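Local coordinates for protein pyocyanin demethylase (Mycobacterium fortuitum subsp. fortuitum DSM 46621 = ATCC 6841, PDB 5K21) that removes the methyl group of the phenazine pigment pyocyanin in a tautomerizing reaction that yields 1-hydroxyphenazine and inhibits Pseudomonas aeruginosa biofilms, at residues B[27-32]-B[37-42]; B[44-49]-B[78-83]; B[72-77]-B[91-96]; B[100-105]-B[128-133]; B[116-119]-B[125-128]. All blocks are in the same frame, centred on the assembly; numbering follows the deposited sequence.

Contact 1 (B[27-32]-B[37-42]). With CA (calcium ion), chain G; 6QF (phenazin-1-ol), chain F.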
# COMPACT_ATOMS: atom_id res chain seq x y z
N HIS B 27 -10.14 -5.35 -12.01
CA HIS B 27 -10.85 -6.41 -11.30
C HIS B 27 -12.24 -5.91 -10.94
O HIS B 27 -12.40 -4.98 -10.13
CB HIS B 27 -10.09 -6.80 -10.03
CG HIS B 27 -8.80 -7.52 -10.29
ND1 HIS B 27 -8.63 -8.42 -11.32
CD2 HIS B 27 -7.62 -7.46 -9.64
CE1 HIS B 27 -7.39 -8.88 -11.29
NE2 HIS B 27 -6.76 -8.33 -10.28
N ASP B 28 -13.26 -6.54 -11.50
CA ASP B 28 -14.65 -6.23 -11.18
C ASP B 28 -15.07 -7.26 -10.15
O ASP B 28 -15.65 -8.29 -10.46
CB ASP B 28 -15.53 -6.28 -12.42
CG ASP B 28 -16.94 -5.83 -12.13
OD1 ASP B 28 -17.25 -5.62 -10.94
OD2 ASP B 28 -17.72 -5.68 -13.08
N PHE B 29 -14.68 -6.98 -8.91
CA PHE B 29 -15.01 -7.83 -7.79
C PHE B 29 -16.41 -7.50 -7.29
O PHE B 29 -17.11 -6.66 -7.86
CB PHE B 29 -13.98 -7.66 -6.69
CG PHE B 29 -12.59 -8.17 -7.03
CD1 PHE B 29 -12.41 -9.35 -7.73
CD2 PHE B 29 -11.47 -7.48 -6.57
CE1 PHE B 29 -11.13 -9.82 -8.00
CE2 PHE B 29 -10.18 -7.93 -6.85
CZ PHE B 29 -10.01 -9.10 -7.55
N GLY B 30 -16.81 -8.18 -6.22
CA GLY B 30 -18.07 -7.85 -5.57
C GLY B 30 -19.23 -7.95 -6.53
O GLY B 30 -19.32 -8.86 -7.35
N LYS B 31 -20.13 -6.98 -6.46
CA LYS B 31 -21.24 -6.97 -7.40
C LYS B 31 -20.70 -6.61 -8.77
O LYS B 31 -19.89 -5.67 -8.87
CB LYS B 31 -22.32 -5.98 -6.98
N PRO B 32 -21.08 -7.31 -9.83
CA PRO B 32 -20.63 -6.89 -11.16
C PRO B 32 -21.03 -5.45 -11.40
O PRO B 32 -22.10 -5.00 -10.97
CB PRO B 32 -21.35 -7.85 -12.11
CG PRO B 32 -21.65 -9.06 -11.26
CD PRO B 32 -21.90 -8.55 -9.89
N GLY B 37 -14.75 -1.94 -3.63
CA GLY B 37 -13.98 -3.16 -3.65
C GLY B 37 -13.41 -3.53 -4.99
O GLY B 37 -12.62 -4.48 -5.08
N ASP B 38 -13.81 -2.85 -6.05
CA ASP B 38 -13.17 -3.12 -7.31
C ASP B 38 -11.74 -2.60 -7.25
O ASP B 38 -11.37 -1.82 -6.36
CB ASP B 38 -13.96 -2.51 -8.46
CG ASP B 38 -15.31 -3.20 -8.66
OD1 ASP B 38 -15.46 -4.33 -8.17
OD2 ASP B 38 -16.19 -2.65 -9.33
N MET B 39 -10.93 -3.05 -8.20
CA MET B 39 -9.51 -2.74 -8.12
C MET B 39 -8.88 -2.76 -9.49
O MET B 39 -9.22 -3.60 -10.33
CB MET B 39 -8.86 -3.78 -7.20
CG MET B 39 -7.39 -3.70 -7.01
SD MET B 39 -6.91 -5.21 -6.14
CE MET B 39 -8.16 -5.38 -4.90
N ASP B 40 -7.96 -1.82 -9.72
CA ASP B 40 -7.16 -1.79 -10.92
C ASP B 40 -5.71 -2.00 -10.54
O ASP B 40 -5.21 -1.39 -9.60
CB ASP B 40 -7.28 -0.46 -11.65
CG ASP B 40 -8.66 -0.20 -12.18
OD1 ASP B 40 -9.51 -1.11 -12.18
OD2 ASP B 40 -8.88 0.96 -12.60
N ILE B 41 -5.03 -2.86 -11.30
CA ILE B 41 -3.60 -3.08 -11.15
C ILE B 41 -2.96 -2.79 -12.51
O ILE B 41 -3.51 -3.19 -13.54
CB ILE B 41 -3.30 -4.51 -10.66
CG1 ILE B 41 -3.90 -4.70 -9.25
CG2 ILE B 41 -1.80 -4.78 -10.63
CD1 ILE B 41 -3.94 -6.11 -8.73
N PHE B 42 -1.88 -2.02 -12.52
CA PHE B 42 -1.41 -1.51 -13.81
C PHE B 42 0.09 -1.26 -13.81
O PHE B 42 0.74 -1.15 -12.76
CB PHE B 42 -2.12 -0.21 -14.16
CG PHE B 42 -1.97 0.85 -13.10
CD1 PHE B 42 -2.80 0.88 -12.00
CD2 PHE B 42 -0.95 1.78 -13.19
CE1 PHE B 42 -2.64 1.84 -11.01
CE2 PHE B 42 -0.78 2.72 -12.21
CZ PHE B 42 -1.63 2.75 -11.11
CA CA G . -17.75 -4.66 -8.96
C4 6QF F . -4.90 3.73 -13.17
C5 6QF F . -6.00 2.78 -13.49
C6 6QF F . -6.03 2.05 -14.63
C10 6QF F . -2.76 5.41 -12.79
C13 6QF F . -1.63 7.06 -11.38
C15 6QF F . -3.70 6.14 -10.64
C1 6QF F . -4.96 2.17 -15.59
C2 6QF F . -3.94 3.01 -15.35
C3 6QF F . -3.84 3.83 -14.15
N7 6QF F . -2.80 4.67 -13.93
N8 6QF F . -4.88 4.47 -12.04
C9 6QF F . -3.82 5.31 -11.82
C11 6QF F . -1.68 6.33 -12.50
C14 6QF F . -2.67 6.96 -10.41
O19 6QF F . -6.99 2.69 -12.58

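Contact 2 (B[44-49]-B[78-83])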
# COMPACT_ATOMS: atom_id res chain seq x y z
N ASP B 44 3.01 1.08 -16.48
CA ASP B 44 3.14 2.08 -17.52
C ASP B 44 4.59 2.16 -17.98
O ASP B 44 5.51 1.81 -17.24
CB ASP B 44 2.70 3.47 -17.04
CG ASP B 44 1.29 3.48 -16.48
OD1 ASP B 44 0.34 3.59 -17.28
OD2 ASP B 44 1.13 3.35 -15.25
N ILE B 45 4.76 2.64 -19.21
CA ILE B 45 6.06 3.03 -19.75
C ILE B 45 6.18 4.54 -19.64
O ILE B 45 5.26 5.28 -20.04
CB ILE B 45 6.20 2.58 -21.22
CG1 ILE B 45 6.14 1.06 -21.34
CG2 ILE B 45 7.48 3.12 -21.83
CD1 ILE B 45 7.34 0.36 -20.76
N LEU B 46 7.30 5.02 -19.11
CA LEU B 46 7.51 6.45 -18.94
C LEU B 46 8.53 6.94 -19.94
O LEU B 46 9.57 6.29 -20.14
CB LEU B 46 7.98 6.77 -17.52
CG LEU B 46 7.12 6.14 -16.43
CD1 LEU B 46 7.75 6.34 -15.04
CD2 LEU B 46 5.73 6.72 -16.47
N SER B 47 8.25 8.08 -20.57
CA SER B 47 9.18 8.62 -21.56
C SER B 47 9.23 10.14 -21.45
O SER B 47 8.30 10.79 -20.96
CB SER B 47 8.80 8.18 -22.97
OG SER B 47 7.54 8.66 -23.34
N VAL B 48 10.35 10.69 -21.90
CA VAL B 48 10.52 12.13 -22.05
C VAL B 48 11.20 12.39 -23.39
O VAL B 48 12.17 11.70 -23.74
CB VAL B 48 11.34 12.74 -20.90
CG1 VAL B 48 11.51 14.22 -21.13
CG2 VAL B 48 10.68 12.50 -19.55
N ASP B 49 10.67 13.34 -24.14
CA ASP B 49 11.28 13.76 -25.40
C ASP B 49 11.46 12.55 -26.32
O ASP B 49 12.44 12.44 -27.04
CB ASP B 49 12.61 14.50 -25.14
CG ASP B 49 12.40 15.81 -24.35
OD1 ASP B 49 11.23 16.23 -24.27
OD2 ASP B 49 13.37 16.41 -23.83
N ILE B 78 7.23 4.60 -9.25
CA ILE B 78 7.92 5.00 -10.46
C ILE B 78 9.36 4.53 -10.35
O ILE B 78 9.99 4.72 -9.31
CB ILE B 78 7.84 6.53 -10.64
CG1 ILE B 78 6.43 6.91 -11.07
CG2 ILE B 78 8.94 7.03 -11.60
CD1 ILE B 78 6.12 8.40 -10.94
N HIS B 79 9.85 3.89 -11.41
CA HIS B 79 11.25 3.47 -11.49
C HIS B 79 11.94 4.28 -12.58
O HIS B 79 11.59 4.17 -13.76
CB HIS B 79 11.35 1.97 -11.78
CG HIS B 79 12.75 1.45 -11.87
ND1 HIS B 79 13.59 1.75 -12.93
CD2 HIS B 79 13.46 0.65 -11.04
CE1 HIS B 79 14.76 1.16 -12.74
NE2 HIS B 79 14.71 0.48 -11.60
N LEU B 80 12.92 5.09 -12.17
CA LEU B 80 13.82 5.78 -13.08
C LEU B 80 15.24 5.27 -12.85
O LEU B 80 15.51 4.59 -11.86
CB LEU B 80 13.75 7.30 -12.87
CG LEU B 80 12.35 7.89 -12.90
CD1 LEU B 80 12.36 9.32 -12.44
CD2 LEU B 80 11.77 7.75 -14.30
N ASP B 81 16.15 5.59 -13.77
CA ASP B 81 17.54 5.17 -13.58
C ASP B 81 18.10 5.76 -12.30
O ASP B 81 18.83 5.09 -11.57
CB ASP B 81 18.40 5.58 -14.78
CG ASP B 81 18.06 4.82 -16.06
OD1 ASP B 81 17.09 4.03 -16.08
OD2 ASP B 81 18.76 5.05 -17.07
N ALA B 82 17.72 6.99 -11.98
CA ALA B 82 18.25 7.67 -10.81
C ALA B 82 17.67 7.14 -9.50
O ALA B 82 18.28 7.34 -8.44
CB ALA B 82 17.97 9.17 -10.94
N GLY B 83 16.56 6.44 -9.54
CA GLY B 83 15.96 5.92 -8.33
C GLY B 83 14.47 5.76 -8.51
O GLY B 83 13.93 5.99 -9.59

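Contact 3 (B[72-77]-B[91-96]). With 6QF (phenazin-1-ol), chain F.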
# COMPACT_ATOMS: atom_id res chain seq x y z
N THR B 72 -10.98 6.39 -5.35
CA THR B 72 -9.97 5.34 -5.32
C THR B 72 -8.85 5.73 -4.39
O THR B 72 -8.42 6.90 -4.35
CB THR B 72 -9.31 5.01 -6.68
OG1 THR B 72 -8.78 6.20 -7.27
CG2 THR B 72 -10.26 4.31 -7.62
N TYR B 73 -8.37 4.73 -3.66
CA TYR B 73 -7.09 4.76 -3.00
C TYR B 73 -6.07 4.15 -3.96
O TYR B 73 -6.22 2.99 -4.36
CB TYR B 73 -7.15 4.00 -1.68
CG TYR B 73 -5.80 3.65 -1.13
CD1 TYR B 73 -4.82 4.62 -0.99
CD2 TYR B 73 -5.49 2.35 -0.75
CE1 TYR B 73 -3.57 4.31 -0.50
CE2 TYR B 73 -4.24 2.03 -0.25
CZ TYR B 73 -3.29 3.02 -0.13
OH TYR B 73 -2.04 2.72 0.37
N CYS B 74 -5.08 4.94 -4.37
CA CYS B 74 -4.08 4.50 -5.34
C CYS B 74 -2.68 4.57 -4.74
O CYS B 74 -2.36 5.50 -3.98
CB CYS B 74 -4.10 5.33 -6.61
SG CYS B 74 -5.60 5.19 -7.55
N GLU B 75 -1.89 3.57 -5.09
CA GLU B 75 -0.47 3.50 -4.76
C GLU B 75 0.30 3.31 -6.06
O GLU B 75 -0.08 2.49 -6.90
CB GLU B 75 -0.16 2.32 -3.82
CG GLU B 75 -0.47 2.53 -2.35
CD GLU B 75 0.62 3.30 -1.61
OE1 GLU B 75 1.60 3.76 -2.26
OE2 GLU B 75 0.52 3.43 -0.37
N LEU B 76 1.40 4.05 -6.19
CA LEU B 76 2.18 4.08 -7.41
C LEU B 76 3.66 4.04 -7.06
O LEU B 76 4.09 4.73 -6.14
CB LEU B 76 1.87 5.35 -8.22
CG LEU B 76 2.60 5.57 -9.55
CD1 LEU B 76 2.11 4.54 -10.57
CD2 LEU B 76 2.34 6.98 -10.03
N THR B 77 4.42 3.26 -7.82
CA THR B 77 5.87 3.28 -7.78
C THR B 77 6.40 3.57 -9.16
O THR B 77 6.10 2.85 -10.12
CB THR B 77 6.47 1.97 -7.28
OG1 THR B 77 6.01 1.71 -5.96
CG2 THR B 77 8.01 2.03 -7.29
N THR B 91 -8.58 9.98 -4.13
CA THR B 91 -9.18 11.04 -4.94
C THR B 91 -10.27 10.42 -5.77
O THR B 91 -10.32 9.20 -5.96
CB THR B 91 -8.16 11.70 -5.87
OG1 THR B 91 -7.71 10.73 -6.82
CG2 THR B 91 -6.95 12.23 -5.12
N PRO B 92 -11.14 11.24 -6.35
CA PRO B 92 -12.02 10.73 -7.41
C PRO B 92 -11.19 10.10 -8.52
O PRO B 92 -10.09 10.55 -8.84
CB PRO B 92 -12.77 11.98 -7.88
CG PRO B 92 -12.75 12.90 -6.69
CD PRO B 92 -11.43 12.65 -6.02
N HIS B 93 -11.72 9.03 -9.09
CA HIS B 93 -11.05 8.29 -10.14
C HIS B 93 -11.82 8.54 -11.44
O HIS B 93 -12.59 7.70 -11.92
CB HIS B 93 -10.98 6.80 -9.79
CG HIS B 93 -10.06 6.01 -10.67
ND1 HIS B 93 -10.51 5.27 -11.74
CD2 HIS B 93 -8.72 5.84 -10.63
CE1 HIS B 93 -9.49 4.68 -12.33
NE2 HIS B 93 -8.39 5.01 -11.67
N THR B 94 -11.64 9.74 -11.95
CA THR B 94 -12.30 10.25 -13.14
C THR B 94 -11.23 10.72 -14.12
O THR B 94 -10.04 10.64 -13.85
CB THR B 94 -13.25 11.40 -12.79
OG1 THR B 94 -12.49 12.56 -12.44
CG2 THR B 94 -14.14 11.02 -11.62
N LEU B 95 -11.67 11.24 -15.27
CA LEU B 95 -10.72 11.77 -16.24
C LEU B 95 -10.09 13.09 -15.81
O LEU B 95 -9.12 13.53 -16.44
CB LEU B 95 -11.39 11.89 -17.61
CG LEU B 95 -12.15 10.63 -18.04
CD1 LEU B 95 -12.80 10.81 -19.39
CD2 LEU B 95 -11.22 9.41 -18.04
N ALA B 96 -10.63 13.76 -14.80
CA ALA B 96 -10.07 15.02 -14.35
C ALA B 96 -8.65 14.82 -13.80
O ALA B 96 -8.32 13.76 -13.27
CB ALA B 96 -10.93 15.65 -13.27
C4 6QF F . -4.90 3.73 -13.17
C5 6QF F . -6.00 2.78 -13.49
C6 6QF F . -6.03 2.05 -14.63
C10 6QF F . -2.76 5.41 -12.79
C13 6QF F . -1.63 7.06 -11.38
C15 6QF F . -3.70 6.14 -10.64
C1 6QF F . -4.96 2.17 -15.59
C2 6QF F . -3.94 3.01 -15.35
C3 6QF F . -3.84 3.83 -14.15
N7 6QF F . -2.80 4.67 -13.93
N8 6QF F . -4.88 4.47 -12.04
C9 6QF F . -3.82 5.31 -11.82
C11 6QF F . -1.68 6.33 -12.50
C14 6QF F . -2.67 6.96 -10.41
O19 6QF F . -6.99 2.69 -12.58
O HOH W 1 -6.82 8.20 -6.44

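Contact 4 (B[100-105]-B[128-133]). With 6QF (phenazin-1-ol), chain F.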
# COMPACT_ATOMS: atom_id res chain seq x y z
N MET B 100 -1.46 13.30 -6.50
CA MET B 100 -0.99 12.31 -5.55
C MET B 100 0.08 12.93 -4.68
O MET B 100 0.75 13.89 -5.08
CB MET B 100 -0.40 11.09 -6.27
CG MET B 100 -1.25 10.53 -7.40
SD MET B 100 -0.53 9.03 -8.10
CE MET B 100 -0.86 7.86 -6.78
N ALA B 101 0.20 12.41 -3.47
CA ALA B 101 1.27 12.80 -2.58
C ALA B 101 2.48 11.94 -2.87
O ALA B 101 2.36 10.71 -2.94
CB ALA B 101 0.84 12.66 -1.11
N ILE B 102 3.63 12.57 -3.07
CA ILE B 102 4.88 11.82 -3.14
C ILE B 102 5.35 11.61 -1.71
O ILE B 102 5.59 12.59 -0.98
CB ILE B 102 5.94 12.57 -3.96
CG1 ILE B 102 5.55 12.56 -5.44
CG2 ILE B 102 7.31 11.92 -3.77
CD1 ILE B 102 6.46 13.42 -6.31
N THR B 103 5.48 10.34 -1.31
CA THR B 103 5.80 10.02 0.08
C THR B 103 7.25 9.65 0.31
O THR B 103 7.69 9.60 1.46
CB THR B 103 4.94 8.86 0.58
OG1 THR B 103 5.19 7.73 -0.25
CG2 THR B 103 3.46 9.22 0.54
N GLY B 104 8.01 9.38 -0.75
CA GLY B 104 9.40 9.03 -0.60
C GLY B 104 9.95 8.52 -1.92
O GLY B 104 9.33 8.67 -2.98
N GLY B 105 11.15 7.96 -1.83
CA GLY B 105 11.80 7.40 -3.01
C GLY B 105 13.13 6.81 -2.63
O GLY B 105 13.46 6.69 -1.44
N TYR B 128 2.45 12.72 -16.09
CA TYR B 128 2.67 12.98 -14.67
C TYR B 128 3.49 14.25 -14.58
O TYR B 128 4.55 14.36 -15.21
CB TYR B 128 3.46 11.88 -13.98
CG TYR B 128 2.89 10.50 -14.01
CD1 TYR B 128 1.54 10.28 -14.13
CD2 TYR B 128 3.74 9.40 -13.87
CE1 TYR B 128 1.02 8.99 -14.15
CE2 TYR B 128 3.23 8.09 -13.87
CZ TYR B 128 1.87 7.90 -14.01
OH TYR B 128 1.36 6.61 -14.01
N GLU B 129 3.04 15.18 -13.75
CA GLU B 129 3.80 16.39 -13.46
C GLU B 129 4.20 16.35 -11.99
O GLU B 129 3.35 16.33 -11.10
CB GLU B 129 2.99 17.65 -13.81
CG GLU B 129 3.76 18.94 -13.59
CD GLU B 129 5.02 19.05 -14.48
OE1 GLU B 129 4.97 18.60 -15.65
OE2 GLU B 129 6.06 19.59 -14.01
N LEU B 130 5.50 16.28 -11.75
CA LEU B 130 6.04 16.09 -10.41
C LEU B 130 6.61 17.40 -9.88
O LEU B 130 7.23 18.16 -10.62
CB LEU B 130 7.13 15.04 -10.42
CG LEU B 130 6.64 13.59 -10.49
CD1 LEU B 130 6.19 13.27 -11.92
CD2 LEU B 130 7.70 12.66 -10.04
N LYS B 131 6.37 17.65 -8.59
CA LYS B 131 7.09 18.66 -7.82
C LYS B 131 7.65 17.94 -6.60
O LYS B 131 6.90 17.51 -5.72
CB LYS B 131 6.18 19.81 -7.40
CG LYS B 131 6.95 20.91 -6.64
CD LYS B 131 6.06 22.00 -6.09
CE LYS B 131 6.85 22.88 -5.13
NZ LYS B 131 6.00 23.82 -4.33
N LEU B 132 8.97 17.80 -6.56
CA LEU B 132 9.64 17.06 -5.49
C LEU B 132 10.40 18.05 -4.62
O LEU B 132 11.12 18.91 -5.14
CB LEU B 132 10.64 16.05 -6.05
CG LEU B 132 10.03 14.83 -6.74
CD1 LEU B 132 10.24 14.99 -8.23
CD2 LEU B 132 10.55 13.52 -6.22
N THR B 133 10.26 17.90 -3.31
CA THR B 133 10.91 18.77 -2.34
C THR B 133 11.88 17.97 -1.47
O THR B 133 11.76 16.75 -1.37
CB THR B 133 9.88 19.50 -1.47
OG1 THR B 133 8.94 18.56 -0.92
CG2 THR B 133 9.14 20.54 -2.31
C4 6QF F . -4.90 3.73 -13.17
C5 6QF F . -6.00 2.78 -13.49
C6 6QF F . -6.03 2.05 -14.63
C10 6QF F . -2.76 5.41 -12.79
C13 6QF F . -1.63 7.06 -11.38
C15 6QF F . -3.70 6.14 -10.64
C1 6QF F . -4.96 2.17 -15.59
C2 6QF F . -3.94 3.01 -15.35
C3 6QF F . -3.84 3.83 -14.15
N7 6QF F . -2.80 4.67 -13.93
N8 6QF F . -4.88 4.47 -12.04
C9 6QF F . -3.82 5.31 -11.82
C11 6QF F . -1.68 6.33 -12.50
C14 6QF F . -2.67 6.96 -10.41
O19 6QF F . -6.99 2.69 -12.58

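Contact 5 (B[116-119]-B[125-128])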
# COMPACT_ATOMS: atom_id res chain seq x y z
N LEU B 116 2.42 14.81 -7.23
CA LEU B 116 2.45 14.30 -8.59
C LEU B 116 1.05 14.41 -9.15
O LEU B 116 0.12 13.80 -8.61
CB LEU B 116 2.97 12.86 -8.58
CG LEU B 116 3.17 12.10 -9.89
CD1 LEU B 116 4.05 10.90 -9.62
CD2 LEU B 116 1.86 11.60 -10.46
N THR B 117 0.89 15.22 -10.19
CA THR B 117 -0.42 15.44 -10.78
C THR B 117 -0.55 14.63 -12.06
O THR B 117 0.27 14.76 -12.98
CB THR B 117 -0.66 16.92 -11.04
OG1 THR B 117 -0.64 17.61 -9.79
CG2 THR B 117 -2.01 17.13 -11.72
N VAL B 118 -1.59 13.82 -12.12
CA VAL B 118 -1.87 12.96 -13.26
C VAL B 118 -2.92 13.64 -14.11
O VAL B 118 -4.00 13.98 -13.62
CB VAL B 118 -2.36 11.58 -12.81
CG1 VAL B 118 -2.61 10.67 -14.03
CG2 VAL B 118 -1.38 10.97 -11.86
N SER B 119 -2.60 13.88 -15.37
CA SER B 119 -3.50 14.52 -16.31
C SER B 119 -3.65 13.64 -17.54
O SER B 119 -2.74 12.88 -17.90
CB SER B 119 -3.00 15.93 -16.69
OG SER B 119 -1.74 15.86 -17.32
N ASP B 125 -2.31 11.08 -24.25
CA ASP B 125 -1.49 12.20 -23.81
C ASP B 125 -1.35 12.24 -22.30
O ASP B 125 -1.12 13.30 -21.71
CB ASP B 125 -2.07 13.52 -24.32
CG ASP B 125 -2.11 13.59 -25.83
OD1 ASP B 125 -1.29 12.90 -26.47
OD2 ASP B 125 -2.97 14.31 -26.38
N GLU B 126 -1.46 11.08 -21.66
CA GLU B 126 -1.35 11.03 -20.21
C GLU B 126 0.03 11.51 -19.79
O GLU B 126 1.04 11.16 -20.39
CB GLU B 126 -1.57 9.60 -19.70
CG GLU B 126 -1.54 9.53 -18.19
CD GLU B 126 -1.89 8.17 -17.64
OE1 GLU B 126 -2.54 7.36 -18.36
OE2 GLU B 126 -1.53 7.90 -16.48
N LYS B 127 0.06 12.30 -18.72
CA LYS B 127 1.31 12.84 -18.19
C LYS B 127 1.26 12.83 -16.68
O LYS B 127 0.19 12.89 -16.07
CB LYS B 127 1.56 14.27 -18.67
CG LYS B 127 1.77 14.43 -20.16
CD LYS B 127 2.13 15.88 -20.50
CE LYS B 127 2.36 16.08 -21.99
NZ LYS B 127 1.14 15.86 -22.80
N TYR B 128 2.45 12.72 -16.09
CA TYR B 128 2.67 12.98 -14.67
C TYR B 128 3.49 14.25 -14.58
O TYR B 128 4.55 14.36 -15.21
CB TYR B 128 3.46 11.88 -13.98
CG TYR B 128 2.89 10.50 -14.01
CD1 TYR B 128 1.54 10.28 -14.13
CD2 TYR B 128 3.74 9.40 -13.87
CE1 TYR B 128 1.02 8.99 -14.15
CE2 TYR B 128 3.23 8.09 -13.87
CZ TYR B 128 1.87 7.90 -14.01
OH TYR B 128 1.36 6.61 -14.01

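Contact 1 (B[27-32]-B[37-42])
D28 and D38 run alongside each other toward one calcium ion and present their carboxylates to it with the planes 77° apart. D28 gives a single oxygen, OD1, 2.3 Å from the calcium, whereas D38 binds it through both, OD1 at 2.4 Å and OD2 at 2.6 Å. The carbonyl oxygens of F29 and K31 add two ligands, and G33 and D35 complete the site. The metal thus ties together the loop joining strands 13-27 and 39-48, neighbours in the antiparallel barrel of the allene oxide cyclase-like fold. Where the ladder reaches this loop, H27 and M39 form a hydrogen-bonded antiparallel pair: H27 N donates to M39 O at 2.6 Å, and M39 N returns to a lone pair of H27 O at 3.1 Å. The F29 ring takes H27 CB over one face, toward the rim, and receives G37 O and M39 CE at its edge, in plane. M39 is extended as far as its sulfur and bends there (chi3 -43°), which sets CE 3.8 Å from F29 CE2. I41 CD1 meets the NE2–CD2 side of the H27 imidazole at a slant, while H27 NE2 is hydrogen-bonded to G37 O of the second subunit. Farther along the strand, D40 OD2 accepts from O19 of the bound phenazin-1-ol at 2.6 Å, and F42 lays one ring face under the ligand, whose C3 stands over its centre.

Contact 2 (B[44-49]-B[78-83])
In the interior of the closed antiparallel barrel, L46 of strand 39-48 reaches I78 and L80 of strand 70-80, two strands that are not neighbours because strand 51-65 runs between them. The backbones are well separated, 8.6 Å from L46 CA to I78 CA, and side chains bridge the distance. One methyl of L46 does the work. CD1 approaches I78 CG2 to 3.7 Å, the two side chains roughly perpendicular, and sits more loosely against L80 CD2 at 4.3 Å. I78 turns its short branch to the leucine, CG2 lying anti to the backbone N, while its long branch (chi1 -74°) carries CD1 to L116 and to the ring of Y128. The other L46 methyl, CD2, also packs on Y128, so this small apolar junction, burying only 100 Å² between the segments, belongs to a wider cluster drawn from several barrel strands. L80 stands at the mouth of a tight turn through D81 and A82, where strand 70-80 folds back into strand 83-92, and V53 and Y109 also touch its side chain. That turn is pinned by a reciprocal backbone pair, L80 N to G83 O at 2.9 Å and G83 N to L80 O at 3.1 Å.

Contact 3 (B[72-77]-B[91-96])
A single water links the hydroxyls of T72 and T91, 2.9 Å from T72 OG1 and 2.7 Å from T91 OG1. It spans two side chains on the same face of a hydrogen-bonded antiparallel pair, in which T72 N donates almost straight to T91 O (3.0 Å, 175°) and T91 N to T72 O (3.1 Å). The pair belongs to the beta hairpin of strands 70-80 and 83-92, at the end far from its turn. Just beyond it strand 83-92 stops, and H93 turns its side chain in against T72. With CG anti to the backbone N of H93 (chi1 -168°), the imidazole is carried past the threonine to the bound phenazin-1-ol. T72 CG2 is 3.4 Å from H93 CB, and T72 OG1 approaches the imidazole obliquely, 3.4 Å from CD2. NE2 then donates to ligand O19 at 2.9 Å, with that oxygen at the ring edge and near its plane. F62 meets the same imidazole edge-to-face. C74, joined by a disulfide to C60, lies obliquely to H93 and puts SG 3.7 Å from ligand C15. On the face of the strand turned away from the ligand, Y73 OH donates to E75 OE2, and E75 makes a salt bridge to R88 of the second subunit. Since D40 accepts from the same O19, the ligand hydroxyl is read both as acceptor and as donor. As phenazin-1-ol is the demethylated form of pyocyanin, the substrate's oxygen probably occupies a similar place, although H93 is poorly ordered here.

Contact 4 (B[100-105]-B[128-133])
One methyl group, CD1 of I102, carries the side-chain contact between strands 98-105 and 127-132, which are separated in the barrel by strand 114-119. It rests against two leucines of the far strand, 3.9 Å from L132 CG and 4.0 Å from L130 CD2, with each leucine lying across I102. The strand axes pass 8.5 Å apart at their closest, running in broadly the same direction, as next-but-one strands of an antiparallel barrel do, but turned by 48°. I102 spans the gap by running extended at its far end (chi2 173°), which pushes CD1 out toward the leucines. L132 holds chi2 at 107°, off the usual staggered values, and offers its branch carbon CG. L116 on the strand between lies against both I102 and L130, while L17, M15 and Y109 pack round the leucines and extend the apolar interior. At the other end of the segments M100 and Y128 serve the ligand pocket. M100 bends at its sulfur, and SD is 3.8 Å from phenazin-1-ol C14. Y128 OH, hydrogen-bonded to D56 OD2, lies 3.4 Å from ligand C11. Both residues therefore offer close van der Waals contacts to the ring of the ligand that lacks the hydroxyl. Recognition at this end probably rests mainly on fit, and the I102 junction, farther along the barrel interior, relies on apolar contact.

Contact 5 (B[116-119]-B[125-128])
V118 and Y128 stand next to each other, both directed into the barrel, whereas S119 and K127 form the next pair on the other, more exposed face. On the tight side V118 CG2 touches the tyrosine ring 3.8 Å from CD1, and L116 comes in obliquely with CD2 3.9 Å from Y128 CG. E126 is buried here too. Its OE1 has weak bonds to A122 N and N21 ND2, but OE2 finds no polar partner in the model and rests 3.9 Å from V118 CG1, probably at some electrostatic cost. The outer side is looser: S119 OG comes no nearer to K127 CB than 3.9 Å, and the lysine amine leads away. The backbone binds here instead, with S119 N to K127 O and K127 N to S119 O both 3.0 Å long and fairly straight. At the neighbouring V118–Y128 pair, which is non-hydrogen-bonded, Y128 CA makes a CH...O contact to T117 O at 3.4 Å. This is the register of an antiparallel beta hairpin, formed by the last two strands of the barrel, and its inner face contributes V118 and Y128 to the phenazine pocket.

From the N terminus, contact 1 comes first and closes the calcium-binding loop between strands 13-27 and 39-48. Contact 2 starts on that second strand, at the far side of the chain's centre, and reaches across strand 51-65 to strand 70-80. Contact 3 opens on strand 70-80 before contact 2 has closed, so the two cross; it joins the hairpin of strands 70-80 and 83-92. Contact 4 spans the last three strands, and contact 5 lies within that span, closing the final hairpin and sharing Y128 with it. Residues of contacts 2, 4 and 5 meet around that tyrosine, while contacts 1, 3, 4 and 5 all supply walls of the phenazine pocket.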